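PDB 4FGM: aminopeptidase N family protein from Idiomarina loihiensis L2TR, which probably acts as a zinc-dependent aminopeptidase of the M61 peptidase family. Local coordinates for residues Y4-V18 and D100-A114. Sequence-based numbering, arbitrary orientation.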
loop_
_atom_site.group_PDB
_atom_site.type_symbol
_atom_site.label_atom_id
_atom_site.label_comp_id
_atom_site.label_asym_id
_atom_site.label_seq_id
_atom_site.Cartn_x
_atom_site.Cartn_y
_atom_site.Cartn_z
ATOM N N TYR A 4 0.271 -27.825 -9.971
ATOM C CA TYR A 4 0.053 -26.725 -10.901
ATOM C C TYR A 4 1.234 -26.574 -11.850
ATOM O O TYR A 4 2.376 -26.507 -11.413
ATOM C CB TYR A 4 -0.127 -25.412 -10.129
ATOM C CG TYR A 4 -1.365 -25.346 -9.266
ATOM C CD1 TYR A 4 -2.579 -24.917 -9.790
ATOM C CD2 TYR A 4 -1.320 -25.700 -7.924
ATOM C CE1 TYR A 4 -3.718 -24.838 -8.995
ATOM C CE2 TYR A 4 -2.454 -25.627 -7.122
ATOM C CZ TYR A 4 -3.649 -25.196 -7.663
ATOM O OH TYR A 4 -4.778 -25.133 -6.877
ATOM N N ASP A 5 0.960 -26.535 -13.147
ATOM C CA ASP A 5 2.014 -26.335 -14.138
ATOM C C ASP A 5 1.774 -25.003 -14.822
ATOM O O ASP A 5 0.707 -24.783 -15.401
ATOM C CB ASP A 5 2.022 -27.444 -15.188
ATOM C CG ASP A 5 2.781 -28.657 -14.731
ATOM O OD1 ASP A 5 2.153 -29.558 -14.133
ATOM O OD2 ASP A 5 4.012 -28.696 -14.954
ATOM N N ILE A 6 2.756 -24.112 -14.742
ATOM C CA ILE A 6 2.628 -22.800 -15.364
ATOM C C ILE A 6 3.723 -22.523 -16.377
ATOM O O ILE A 6 4.913 -22.779 -16.129
ATOM C CB ILE A 6 2.654 -21.664 -14.315
ATOM C CG1 ILE A 6 1.481 -21.809 -13.345
ATOM C CG2 ILE A 6 2.572 -20.322 -15.010
ATOM C CD1 ILE A 6 1.544 -20.848 -12.168
ATOM N N THR A 7 3.315 -21.992 -17.521
ATOM C CA THR A 7 4.264 -21.656 -18.565
ATOM C C THR A 7 3.900 -20.317 -19.187
ATOM O O THR A 7 2.749 -20.096 -19.558
ATOM C CB THR A 7 4.277 -22.739 -19.687
ATOM O OG1 THR A 7 4.577 -24.020 -19.119
ATOM C CG2 THR A 7 5.316 -22.408 -20.746
ATOM N N PRO A 8 4.865 -19.389 -19.268
ATOM C CA PRO A 8 4.594 -18.080 -19.875
ATOM C C PRO A 8 4.674 -18.410 -21.364
ATOM O O PRO A 8 5.678 -18.133 -22.014
ATOM C CB PRO A 8 5.783 -17.230 -19.421
ATOM C CG PRO A 8 6.274 -17.924 -18.189
ATOM C CD PRO A 8 6.153 -19.376 -18.558
ATOM N N ILE A 9 3.613 -19.009 -21.892
ATOM C CA ILE A 9 3.590 -19.468 -23.274
ATOM C C ILE A 9 3.543 -18.453 -24.409
ATOM O O ILE A 9 4.112 -18.692 -25.473
ATOM C CB ILE A 9 2.421 -20.484 -23.481
ATOM C CG1 ILE A 9 2.689 -21.345 -24.714
ATOM C CG2 ILE A 9 1.090 -19.748 -23.624
ATOM C CD1 ILE A 9 3.833 -22.329 -24.526
ATOM N N ASP A 10 2.867 -17.330 -24.201
ATOM C CA ASP A 10 2.741 -16.336 -25.256
ATOM C C ASP A 10 3.089 -14.938 -24.758
ATOM O O ASP A 10 2.245 -14.235 -24.197
ATOM C CB ASP A 10 1.310 -16.354 -25.802
ATOM C CG ASP A 10 1.175 -15.596 -27.118
ATOM O OD1 ASP A 10 2.019 -14.707 -27.381
ATOM O OD2 ASP A 10 0.221 -15.883 -27.876
ATOM N N LEU A 11 4.332 -14.536 -24.985
ATOM C CA LEU A 11 4.812 -13.231 -24.555
ATOM C C LEU A 11 4.120 -12.038 -25.215
ATOM O O LEU A 11 3.752 -11.078 -24.536
ATOM C CB LEU A 11 6.323 -13.161 -24.768
ATOM C CG LEU A 11 7.203 -13.568 -23.579
ATOM C CD1 LEU A 11 6.518 -14.589 -22.702
ATOM C CD2 LEU A 11 8.521 -14.091 -24.099
ATOM N N HIS A 12 3.934 -12.092 -26.530
ATOM C CA HIS A 12 3.284 -10.989 -27.229
ATOM C C HIS A 12 1.782 -10.941 -26.958
ATOM O O HIS A 12 1.171 -9.865 -27.002
ATOM C CB HIS A 12 3.545 -11.080 -28.734
ATOM C CG HIS A 12 4.976 -10.858 -29.108
ATOM N ND1 HIS A 12 5.413 -10.848 -30.417
ATOM C CD2 HIS A 12 6.075 -10.644 -28.345
ATOM C CE1 HIS A 12 6.716 -10.638 -30.441
ATOM N NE2 HIS A 12 7.143 -10.511 -29.197
ATOM N N GLY A 13 1.193 -12.107 -26.683
ATOM C CA GLY A 13 -0.225 -12.169 -26.386
ATOM C C GLY A 13 -0.526 -12.007 -24.895
ATOM O O GLY A 13 -1.691 -11.936 -24.493
ATOM N N HIS A 14 0.517 -11.945 -24.068
ATOM C CA HIS A 14 0.349 -11.790 -22.622
ATOM C C HIS A 14 -0.481 -12.946 -22.052
ATOM O O HIS A 14 -1.426 -12.736 -21.295
ATOM C CB HIS A 14 -0.351 -10.460 -22.309
ATOM C CG HIS A 14 0.099 -9.324 -23.175
ATOM N ND1 HIS A 14 1.423 -8.972 -23.314
ATOM C CD2 HIS A 14 -0.602 -8.487 -23.975
ATOM C CE1 HIS A 14 1.520 -7.966 -24.166
ATOM N NE2 HIS A 14 0.308 -7.654 -24.582
ATOM N N LEU A 15 -0.117 -14.170 -22.408
ATOM C CA LEU A 15 -0.855 -15.330 -21.944
ATOM C C LEU A 15 -0.006 -16.388 -21.267
ATOM O O LEU A 15 1.034 -16.793 -21.783
ATOM C CB LEU A 15 -1.592 -15.975 -23.121
ATOM C CG LEU A 15 -2.719 -15.175 -23.786
ATOM C CD1 LEU A 15 -3.028 -15.761 -25.151
ATOM C CD2 LEU A 15 -3.949 -15.195 -22.894
ATOM N N PHE A 16 -0.451 -16.831 -20.097
ATOM C CA PHE A 16 0.236 -17.894 -19.385
ATOM C C PHE A 16 -0.604 -19.145 -19.658
ATOM O O PHE A 16 -1.831 -19.051 -19.756
ATOM C CB PHE A 16 0.226 -17.670 -17.867
ATOM C CG PHE A 16 1.185 -16.626 -17.369
ATOM C CD1 PHE A 16 0.779 -15.306 -17.204
ATOM C CD2 PHE A 16 2.478 -16.982 -16.987
ATOM C CE1 PHE A 16 1.650 -14.346 -16.648
ATOM C CE2 PHE A 16 3.351 -16.042 -16.436
ATOM C CZ PHE A 16 2.932 -14.714 -16.267
ATOM N N ASN A 17 0.038 -20.299 -19.812
ATOM C CA ASN A 17 -0.712 -21.541 -19.978
ATOM C C ASN A 17 -0.683 -22.131 -18.587
ATOM O O ASN A 17 0.358 -22.114 -17.928
ATOM C CB ASN A 17 -0.028 -22.523 -20.931
ATOM C CG ASN A 17 -0.554 -22.423 -22.345
ATOM O OD1 ASN A 17 -1.421 -21.593 -22.647
ATOM N ND2 ASN A 17 -0.034 -23.272 -23.225
ATOM N N VAL A 18 -1.818 -22.638 -18.129
ATOM C CA VAL A 18 -1.879 -23.224 -16.800
ATOM C C VAL A 18 -2.562 -24.585 -16.821
ATOM O O VAL A 18 -3.584 -24.777 -17.491
ATOM C CB VAL A 18 -2.637 -22.309 -15.810
ATOM C CG1 VAL A 18 -2.601 -22.913 -14.420
ATOM C CG2 VAL A 18 -2.012 -20.918 -15.796
ATOM N N ASP A 100 4.943 -9.699 -20.861
ATOM C CA ASP A 100 5.253 -9.218 -22.210
ATOM C C ASP A 100 6.641 -9.774 -22.560
ATOM O O ASP A 100 7.126 -10.675 -21.863
ATOM C CB ASP A 100 5.188 -7.684 -22.315
ATOM C CG ASP A 100 6.247 -6.974 -21.490
ATOM O OD1 ASP A 100 7.159 -7.636 -20.941
ATOM O OD2 ASP A 100 6.167 -5.729 -21.407
ATOM N N GLN A 101 7.286 -9.270 -23.608
ATOM C CA GLN A 101 8.587 -9.819 -23.985
ATOM C C GLN A 101 9.751 -9.300 -23.145
ATOM O O GLN A 101 10.909 -9.641 -23.403
ATOM C CB GLN A 101 8.884 -9.574 -25.479
ATOM C CG GLN A 101 9.121 -8.107 -25.875
ATOM C CD GLN A 101 7.835 -7.352 -26.180
ATOM O OE1 GLN A 101 6.903 -7.334 -25.378
ATOM N NE2 GLN A 101 7.784 -6.718 -27.347
ATOM N N PHE A 102 9.458 -8.498 -22.130
ATOM C CA PHE A 102 10.533 -7.963 -21.299
ATOM C C PHE A 102 10.502 -8.490 -19.871
ATOM O O PHE A 102 11.538 -8.581 -19.214
ATOM C CB PHE A 102 10.475 -6.429 -21.294
ATOM C CG PHE A 102 10.511 -5.819 -22.673
ATOM C CD1 PHE A 102 11.661 -5.897 -23.452
ATOM C CD2 PHE A 102 9.389 -5.181 -23.195
ATOM C CE1 PHE A 102 11.694 -5.350 -24.742
ATOM C CE2 PHE A 102 9.405 -4.631 -24.477
ATOM C CZ PHE A 102 10.562 -4.713 -25.256
ATOM N N GLN A 103 9.318 -8.839 -19.384
ATOM C CA GLN A 103 9.216 -9.344 -18.020
ATOM C C GLN A 103 7.896 -10.052 -17.756
ATOM O O GLN A 103 6.968 -9.998 -18.564
ATOM C CB GLN A 103 9.387 -8.189 -17.021
ATOM C CG GLN A 103 8.159 -7.277 -16.875
ATOM C CD GLN A 103 8.437 -6.027 -16.042
ATOM O OE1 GLN A 103 9.171 -6.066 -15.045
ATOM N NE2 GLN A 103 7.842 -4.911 -16.444
ATOM N N GLY A 104 7.834 -10.717 -16.609
ATOM C CA GLY A 104 6.639 -11.415 -16.202
ATOM C C GLY A 104 6.482 -11.323 -14.695
ATOM O O GLY A 104 7.457 -11.396 -13.944
ATOM N N PHE A 105 5.247 -11.143 -14.249
ATOM C CA PHE A 105 4.951 -11.066 -12.827
ATOM C C PHE A 105 3.577 -11.681 -12.604
ATOM O O PHE A 105 2.693 -11.544 -13.449
ATOM C CB PHE A 105 4.920 -9.613 -12.351
ATOM C CG PHE A 105 4.416 -9.456 -10.940
ATOM C CD1 PHE A 105 5.249 -9.721 -9.851
ATOM C CD2 PHE A 105 3.087 -9.115 -10.699
ATOM C CE1 PHE A 105 4.768 -9.642 -8.544
ATOM C CE2 PHE A 105 2.595 -9.037 -9.390
ATOM C CZ PHE A 105 3.436 -9.305 -8.314
ATOM N N PHE A 106 3.395 -12.364 -11.476
ATOM C CA PHE A 106 2.090 -12.947 -11.187
ATOM C C PHE A 106 1.875 -13.381 -9.749
ATOM O O PHE A 106 2.812 -13.743 -9.035
ATOM C CB PHE A 106 1.774 -14.133 -12.125
ATOM C CG PHE A 106 2.664 -15.350 -11.934
ATOM C CD1 PHE A 106 3.778 -15.550 -12.743
ATOM C CD2 PHE A 106 2.373 -16.300 -10.957
ATOM C CE1 PHE A 106 4.582 -16.682 -12.598
ATOM C CE2 PHE A 106 3.167 -17.437 -10.798
ATOM C CZ PHE A 106 4.281 -17.626 -11.621
ATOM N N ASN A 107 0.613 -13.322 -9.343
ATOM C CA ASN A 107 0.171 -13.744 -8.028
ATOM C C ASN A 107 -0.686 -14.959 -8.344
ATOM O O ASN A 107 -1.461 -14.948 -9.308
ATOM C CB ASN A 107 -0.692 -12.664 -7.379
ATOM C CG ASN A 107 0.122 -11.494 -6.883
ATOM O OD1 ASN A 107 0.791 -11.579 -5.849
ATOM N ND2 ASN A 107 0.081 -10.394 -7.624
ATOM N N ASN A 108 -0.567 -16.005 -7.541
ATOM C CA ASN A 108 -1.337 -17.201 -7.809
ATOM C C ASN A 108 -2.836 -17.061 -7.601
ATOM O O ASN A 108 -3.604 -17.954 -7.969
ATOM C CB ASN A 108 -0.735 -18.374 -7.043
ATOM C CG ASN A 108 0.645 -18.729 -7.573
ATOM O OD1 ASN A 108 0.818 -18.870 -8.778
ATOM N ND2 ASN A 108 1.630 -18.858 -6.685
ATOM N N THR A 109 -3.259 -15.935 -7.031
ATOM C CA THR A 109 -4.690 -15.675 -6.868
ATOM C C THR A 109 -5.254 -15.472 -8.274
ATOM O O THR A 109 -6.443 -15.653 -8.505
ATOM C CB THR A 109 -4.974 -14.375 -6.081
ATOM O OG1 THR A 109 -3.938 -13.424 -6.353
ATOM C CG2 THR A 109 -5.074 -14.641 -4.580
ATOM N N SER A 110 -4.388 -15.090 -9.212
ATOM C CA SER A 110 -4.805 -14.860 -10.594
ATOM C C SER A 110 -4.583 -16.058 -11.515
ATOM O O SER A 110 -5.290 -16.219 -12.501
ATOM C CB SER A 110 -4.065 -13.649 -11.192
ATOM O OG SER A 110 -4.571 -12.426 -10.696
ATOM N N LEU A 111 -3.603 -16.894 -11.196
ATOM C CA LEU A 111 -3.293 -18.034 -12.053
ATOM C C LEU A 111 -3.757 -19.427 -11.625
ATOM O O LEU A 111 -4.075 -20.257 -12.471
ATOM C CB LEU A 111 -1.780 -18.081 -12.303
ATOM C CG LEU A 111 -1.250 -17.260 -13.489
ATOM C CD1 LEU A 111 -1.607 -15.796 -13.321
ATOM C CD2 LEU A 111 0.244 -17.436 -13.598
ATOM N N CYS A 112 -3.819 -19.672 -10.321
ATOM C CA CYS A 112 -4.168 -20.995 -9.816
ATOM C C CYS A 112 -5.538 -21.237 -9.211
ATOM O O CYS A 112 -5.810 -20.807 -8.087
ATOM C CB CYS A 112 -3.116 -21.413 -8.789
ATOM S SG CYS A 112 -1.457 -21.379 -9.443
ATOM N N LEU A 113 -6.389 -21.955 -9.937
ATOM C CA LEU A 113 -7.715 -22.281 -9.421
ATOM C C LEU A 113 -7.578 -23.167 -8.183
ATOM O O LEU A 113 -6.724 -24.050 -8.127
ATOM C CB LEU A 113 -8.536 -23.028 -10.472
ATOM C CG LEU A 113 -9.003 -22.230 -11.687
ATOM C CD1 LEU A 113 -9.717 -23.161 -12.649
ATOM C CD2 LEU A 113 -9.930 -21.106 -11.244
ATOM N N ALA A 114 -8.412 -22.919 -7.182
ATOM C CA ALA A 114 -8.388 -23.716 -5.960
ATOM C C ALA A 114 -9.313 -24.920 -6.147
ATOM O O ALA A 114 -10.361 -24.810 -6.788
ATOM C CB ALA A 114 -8.860 -22.878 -4.780
#
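In the N-terminal domain of this M61 peptidase, the beta-hairpin of strands 2-10 and 15-22 lays Tyr4, Ile6, Phe16 and Val18 against strand 103-106, the short helical turn after it and the residues that follow, Cys112 and Leu113, closing a buried apolar layer. Leu111 lies at its middle: its CD2 sits over one face of the Phe16 ring, 4.1 Å from the centroid in a CH-pi contact, while the same methyl meets Ile6 CD1 at 3.9 Å. Leucine suits this place because its flexible chain carries CD2 between ring and isoleucine. Beyond it, Phe16 CZ reaches Phe106 CD1 at 3.7 Å, the two rings inclined by 73°. Ile6, its CG1 anti to the carbonyl carbon (chi1 -61°) and its chain extended at chi2 (172°), brings CD1 to Phe106 CE2 as well.

At one end, Cys112 SG makes a sulfur-aromatic contact over a face of the Tyr4 ring, 4.2 Å from its centroid; a small, polarisable thiol can approach closely there. Tyrosine offers both that face and, at its edge, a phenol OH that donates to Leu113 O at 2.6 Å. A phenylalanine in place of Tyr4 would probably keep the Cys112 contact but leave Leu113 O without this donor. Where the hairpin turns, Leu11 O takes a CH...O contact (3.3 Å) from Asp100 CA, in the loop before strand 103-106. Asp100 OD1 accepts from Phe102 N, an Asx turn, and from Gln103 N, while Tyr98 OH holds OD2. Apolar contacts thus join the segments through the middle, and the tyrosine hydroxyl satisfies a buried carbonyl at one end.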